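Local coordinates for protein 6-carboxyhexanoate--coa ligase (Bacillus subtilis, PDB 5FLG) that belongs to the 6-carboxyhexanoate--CoA ligase (pimeloyl-CoA synthase) family and is modelled with magnesium, phosphoaminophosphonic acid-adenylate ester and pimelic acid bound, at residues F8-G19 with K58-V69. Residues are numbered along the deposited sequence; the frame is centred on the assembly and turned at random.
Sequences FYSVRMRASMNG and KPDFMQIQFEEV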
loop_
_atom_site.group_PDB
_atom_site.type_symbol
_atom_site.label_atom_id
_atom_site.label_comp_id
_atom_site.label_asym_id
_atom_site.label_seq_id
_atom_site.Cartn_x
_atom_site.Cartn_y
_atom_site.Cartn_z
ATOM N N PHE A 8 -17.416 4.273 -5.150
ATOM C CA PHE A 8 -16.819 3.623 -4.002
ATOM C C PHE A 8 -15.383 3.151 -4.239
ATOM O O PHE A 8 -14.924 3.021 -5.386
ATOM C CB PHE A 8 -17.684 2.470 -3.521
ATOM C CG PHE A 8 -18.868 2.902 -2.701
ATOM C CD1 PHE A 8 -20.036 3.328 -3.305
ATOM C CD2 PHE A 8 -18.812 2.861 -1.308
ATOM C CE1 PHE A 8 -21.102 3.793 -2.538
ATOM C CE2 PHE A 8 -19.867 3.326 -0.536
ATOM C CZ PHE A 8 -20.996 3.842 -1.151
ATOM N N TYR A 9 -14.639 3.062 -3.128
ATOM C CA TYR A 9 -13.220 2.739 -3.154
ATOM C C TYR A 9 -12.934 1.586 -2.232
ATOM O O TYR A 9 -13.446 1.537 -1.121
ATOM C CB TYR A 9 -12.379 3.957 -2.742
ATOM C CG TYR A 9 -12.462 5.091 -3.720
ATOM C CD1 TYR A 9 -13.566 5.911 -3.744
ATOM C CD2 TYR A 9 -11.479 5.287 -4.671
ATOM C CE1 TYR A 9 -13.695 6.923 -4.664
ATOM C CE2 TYR A 9 -11.573 6.326 -5.582
ATOM C CZ TYR A 9 -12.697 7.112 -5.592
ATOM O OH TYR A 9 -12.860 8.099 -6.520
ATOM N N SER A 10 -12.198 0.596 -2.753
ATOM C CA SER A 10 -11.685 -0.497 -1.956
ATOM C C SER A 10 -10.416 -0.046 -1.228
ATOM O O SER A 10 -9.475 0.420 -1.859
ATOM C CB SER A 10 -11.329 -1.693 -2.867
ATOM O OG SER A 10 -10.763 -2.746 -2.100
ATOM N N VAL A 11 -10.371 -0.208 0.078
ATOM C CA VAL A 11 -9.173 0.180 0.850
ATOM C C VAL A 11 -8.730 -1.020 1.634
ATOM O O VAL A 11 -9.514 -1.577 2.418
ATOM C CB VAL A 11 -9.427 1.348 1.832
ATOM C CG1 VAL A 11 -8.101 1.866 2.369
ATOM C CG2 VAL A 11 -10.152 2.498 1.160
ATOM N N ARG A 12 -7.509 -1.480 1.353
ATOM C CA ARG A 12 -7.003 -2.711 1.926
ATOM C C ARG A 12 -5.682 -2.485 2.633
ATOM O O ARG A 12 -4.910 -1.587 2.262
ATOM C CB ARG A 12 -6.784 -3.770 0.826
ATOM C CG ARG A 12 -8.085 -4.301 0.250
ATOM C CD ARG A 12 -7.813 -5.374 -0.804
ATOM N NE ARG A 12 -7.173 -4.804 -1.985
ATOM C CZ ARG A 12 -6.540 -5.516 -2.914
ATOM N NH1 ARG A 12 -6.272 -6.794 -2.703
ATOM N NH2 ARG A 12 -6.139 -4.938 -4.031
ATOM N N MET A 13 -5.429 -3.330 3.626
ATOM C CA MET A 13 -4.247 -3.232 4.444
ATOM C C MET A 13 -3.793 -4.638 4.779
ATOM O O MET A 13 -4.583 -5.465 5.188
ATOM C CB MET A 13 -4.531 -2.467 5.757
ATOM C CG MET A 13 -3.339 -2.392 6.723
ATOM S SD MET A 13 -3.207 -3.759 7.919
ATOM C CE MET A 13 -4.666 -3.532 8.904
ATOM N N ARG A 14 -2.485 -4.815 4.845
ATOM C CA ARG A 14 -1.960 -5.939 5.536
ATOM C C ARG A 14 -0.657 -5.588 6.236
ATOM O O ARG A 14 0.074 -4.671 5.830
ATOM C CB ARG A 14 -1.743 -7.069 4.534
ATOM C CG ARG A 14 -0.788 -6.695 3.441
ATOM C CD ARG A 14 -0.918 -7.712 2.318
ATOM N NE ARG A 14 0.148 -7.615 1.330
ATOM C CZ ARG A 14 -0.048 -7.738 0.019
ATOM N NH1 ARG A 14 -1.278 -7.879 -0.480
ATOM N NH2 ARG A 14 0.991 -7.669 -0.802
ATOM N N ALA A 15 -0.353 -6.361 7.263
ATOM C CA ALA A 15 0.793 -6.061 8.089
ATOM C C ALA A 15 1.405 -7.354 8.571
ATOM O O ALA A 15 0.697 -8.313 8.879
ATOM C CB ALA A 15 0.394 -5.180 9.281
ATOM N N SER A 16 2.721 -7.333 8.735
ATOM C CA SER A 16 3.442 -8.495 9.187
ATOM C C SER A 16 4.682 -8.117 9.976
ATOM O O SER A 16 5.078 -6.966 9.992
ATOM C CB SER A 16 3.837 -9.352 7.980
ATOM O OG SER A 16 4.587 -8.587 7.070
ATOM N N MET A 17 5.250 -9.093 10.672
ATOM C CA MET A 17 6.539 -8.916 11.302
ATOM C C MET A 17 7.535 -9.977 10.842
ATOM O O MET A 17 7.146 -11.056 10.356
ATOM C CB MET A 17 6.408 -8.859 12.828
ATOM C CG MET A 17 5.931 -10.125 13.510
ATOM S SD MET A 17 5.916 -9.896 15.310
ATOM C CE MET A 17 7.590 -10.432 15.688
ATOM N N ASN A 18 8.815 -9.605 10.932
ATOM C CA ASN A 18 9.949 -10.327 10.319
ATOM C C ASN A 18 9.810 -10.421 8.806
ATOM O O ASN A 18 9.811 -11.516 8.234
ATOM C CB ASN A 18 10.139 -11.728 10.920
ATOM C CG ASN A 18 10.054 -11.737 12.431
ATOM O OD1 ASN A 18 9.397 -12.595 13.017
ATOM N ND2 ASN A 18 10.700 -10.772 13.071
ATOM N N GLY A 19 9.684 -9.259 8.168
ATOM C CA GLY A 19 9.519 -9.175 6.716
ATOM C C GLY A 19 8.074 -8.912 6.333
ATOM O O GLY A 19 7.219 -8.785 7.216
ATOM N N LYS A 58 3.820 -6.029 17.017
ATOM C CA LYS A 58 4.082 -4.803 16.259
ATOM C C LYS A 58 4.655 -5.163 14.879
ATOM O O LYS A 58 5.598 -5.936 14.777
ATOM C CB LYS A 58 5.073 -3.931 17.040
ATOM C CG LYS A 58 5.915 -3.006 16.185
ATOM C CD LYS A 58 7.095 -2.428 16.957
ATOM C CE LYS A 58 8.245 -2.077 16.019
ATOM N NZ LYS A 58 9.253 -1.223 16.705
ATOM N N PRO A 59 4.050 -4.644 13.804
ATOM C CA PRO A 59 4.528 -4.949 12.448
ATOM C C PRO A 59 5.821 -4.214 12.085
ATOM O O PRO A 59 6.128 -3.178 12.679
ATOM C CB PRO A 59 3.376 -4.492 11.559
ATOM C CG PRO A 59 2.695 -3.433 12.337
ATOM C CD PRO A 59 2.850 -3.799 13.791
ATOM N N ASP A 60 6.650 -4.837 11.259
ATOM C CA ASP A 60 7.759 -4.118 10.628
ATOM C C ASP A 60 7.518 -3.899 9.147
ATOM O O ASP A 60 8.384 -3.371 8.450
ATOM C CB ASP A 60 9.109 -4.829 10.835
ATOM C CG ASP A 60 9.068 -6.280 10.485
ATOM O OD1 ASP A 60 8.568 -6.637 9.387
ATOM O OD2 ASP A 60 9.554 -7.072 11.318
ATOM N N PHE A 61 6.330 -4.293 8.681
ATOM C CA PHE A 61 5.969 -4.161 7.294
ATOM C C PHE A 61 4.469 -3.963 7.180
ATOM O O PHE A 61 3.700 -4.629 7.883
ATOM C CB PHE A 61 6.351 -5.421 6.528
ATOM C CG PHE A 61 5.904 -5.396 5.124
ATOM C CD1 PHE A 61 4.585 -5.684 4.811
ATOM C CD2 PHE A 61 6.734 -4.897 4.143
ATOM C CE1 PHE A 61 4.146 -5.598 3.511
ATOM C CE2 PHE A 61 6.306 -4.827 2.831
ATOM C CZ PHE A 61 4.998 -5.134 2.523
ATOM N N MET A 62 4.049 -2.981 6.398
ATOM C CA MET A 62 2.626 -2.765 6.177
ATOM C C MET A 62 2.406 -2.124 4.829
ATOM O O MET A 62 3.204 -1.313 4.378
ATOM C CB MET A 62 2.016 -1.909 7.296
ATOM C CG MET A 62 0.522 -1.671 7.155
ATOM S SD MET A 62 -0.173 -0.507 8.369
ATOM C CE MET A 62 0.462 -1.225 9.888
ATOM N N GLN A 63 1.346 -2.575 4.159
ATOM C CA GLN A 63 0.844 -1.972 2.948
ATOM C C GLN A 63 -0.595 -1.521 3.123
ATOM O O GLN A 63 -1.430 -2.263 3.623
ATOM C CB GLN A 63 0.861 -2.995 1.818
ATOM C CG GLN A 63 2.233 -3.535 1.515
ATOM C CD GLN A 63 2.250 -4.437 0.266
ATOM O OE1 GLN A 63 1.584 -5.482 0.217
ATOM N NE2 GLN A 63 3.068 -4.067 -0.709
ATOM N N ILE A 64 -0.935 -0.385 2.536
ATOM C CA ILE A 64 -2.304 0.099 2.533
ATOM C C ILE A 64 -2.516 0.607 1.139
ATOM O O ILE A 64 -1.664 1.287 0.589
ATOM C CB ILE A 64 -2.525 1.301 3.506
ATOM C CG1 ILE A 64 -2.108 0.949 4.918
ATOM C CG2 ILE A 64 -3.973 1.706 3.486
ATOM C CD1 ILE A 64 -2.446 2.009 5.971
ATOM N N GLN A 65 -3.627 0.211 0.532
ATOM C CA GLN A 65 -3.894 0.541 -0.847
ATOM C C GLN A 65 -5.362 0.952 -0.996
ATOM O O GLN A 65 -6.235 0.365 -0.371
ATOM C CB GLN A 65 -3.581 -0.673 -1.715
ATOM C CG GLN A 65 -4.076 -0.558 -3.146
ATOM C CD GLN A 65 -3.960 -1.867 -3.922
ATOM O OE1 GLN A 65 -4.948 -2.366 -4.478
ATOM N NE2 GLN A 65 -2.756 -2.410 -3.978
ATOM N N PHE A 66 -5.639 1.867 -1.909
ATOM C CA PHE A 66 -7.000 2.101 -2.334
ATOM C C PHE A 66 -7.123 2.159 -3.829
ATOM O O PHE A 66 -6.168 2.484 -4.527
ATOM C CB PHE A 66 -7.630 3.343 -1.656
ATOM C CG PHE A 66 -7.188 4.647 -2.218
ATOM C CD1 PHE A 66 -7.627 5.062 -3.464
ATOM C CD2 PHE A 66 -6.523 5.572 -1.398
ATOM C CE1 PHE A 66 -7.250 6.296 -3.966
ATOM C CE2 PHE A 66 -6.254 6.853 -1.847
ATOM C CZ PHE A 66 -6.614 7.221 -3.133
ATOM N N GLU A 67 -8.289 1.743 -4.309
ATOM C CA GLU A 67 -8.595 1.781 -5.725
ATOM C C GLU A 67 -10.073 1.885 -5.957
ATOM O O GLU A 67 -10.876 1.366 -5.196
ATOM C CB GLU A 67 -8.082 0.518 -6.422
ATOM C CG GLU A 67 -8.898 -0.717 -6.076
ATOM C CD GLU A 67 -8.247 -2.024 -6.499
ATOM O OE1 GLU A 67 -7.376 -2.007 -7.406
ATOM O OE2 GLU A 67 -8.659 -3.077 -5.945
ATOM N N GLU A 68 -10.425 2.681 -6.936
ATOM C CA GLU A 68 -11.782 2.792 -7.393
ATOM C C GLU A 68 -12.364 1.444 -7.761
ATOM O O GLU A 68 -11.735 0.645 -8.449
ATOM C CB GLU A 68 -11.820 3.697 -8.623
ATOM C CG GLU A 68 -13.213 4.120 -9.023
ATOM C CD GLU A 68 -13.213 5.110 -10.181
ATOM O OE1 GLU A 68 -12.128 5.532 -10.652
ATOM O OE2 GLU A 68 -14.310 5.555 -10.530
ATOM N N VAL A 69 -13.566 1.193 -7.272
ATOM C CA VAL A 69 -14.334 0.038 -7.710
ATOM C C VAL A 69 -15.229 0.399 -8.893
ATOM O O VAL A 69 -16.055 1.305 -8.808
ATOM C CB VAL A 69 -15.163 -0.512 -6.547
ATOM C CG1 VAL A 69 -15.956 -1.735 -6.975
ATOM C CG2 VAL A 69 -14.224 -0.865 -5.410
HETATM O O HOH W 1 -18.055 2.521 -7.252
HETATM O O HOH W 2 -7.427 -1.894 -2.625
#
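R12 and Q65 run alongside each other from a hydrogen-bonded pair of the antiparallel ladder between strands 8-17 and 61-68. R12 NH2 gives Q65 OE1 a weak bond of 2.9 Å, bent to 130°, with guanidinium and amide nearly perpendicular. A bend at chi3 (-68°) turns the guanidinium toward strand 61-68, where E67 OE2 makes a long salt bridge at 3.7 Å from R12 NH2; R149 is a second partner of E67. A water in the guanidinium plane accepts from R12 NE. The face of Y9, V11, M13 and A15 is mostly apolar, with E68 at the Y9 end: V11 CG2 packs beside F66 CB (3.9 Å), M13 CG meets M62 CG and I64 CG1, and helix 40-52 packs on V11, M62 and F66. D60 and F61 both face S16 in a classic beta bulge. D60 OD2 takes N18 N at 2.7 Å and OD1 takes G19 N at 3.1 Å, both syn, in a poorly ordered loop. Q63 NE2 hydrogen-bonds OE1 of Q65 of the second subunit, into which the sheet continues. With R12 held only weakly across the strands, the backbone ladder is probably their main polar link, while the apolar face brings M13 about 5 Å from the bound phosphoaminophosphonic acid-adenylate ester.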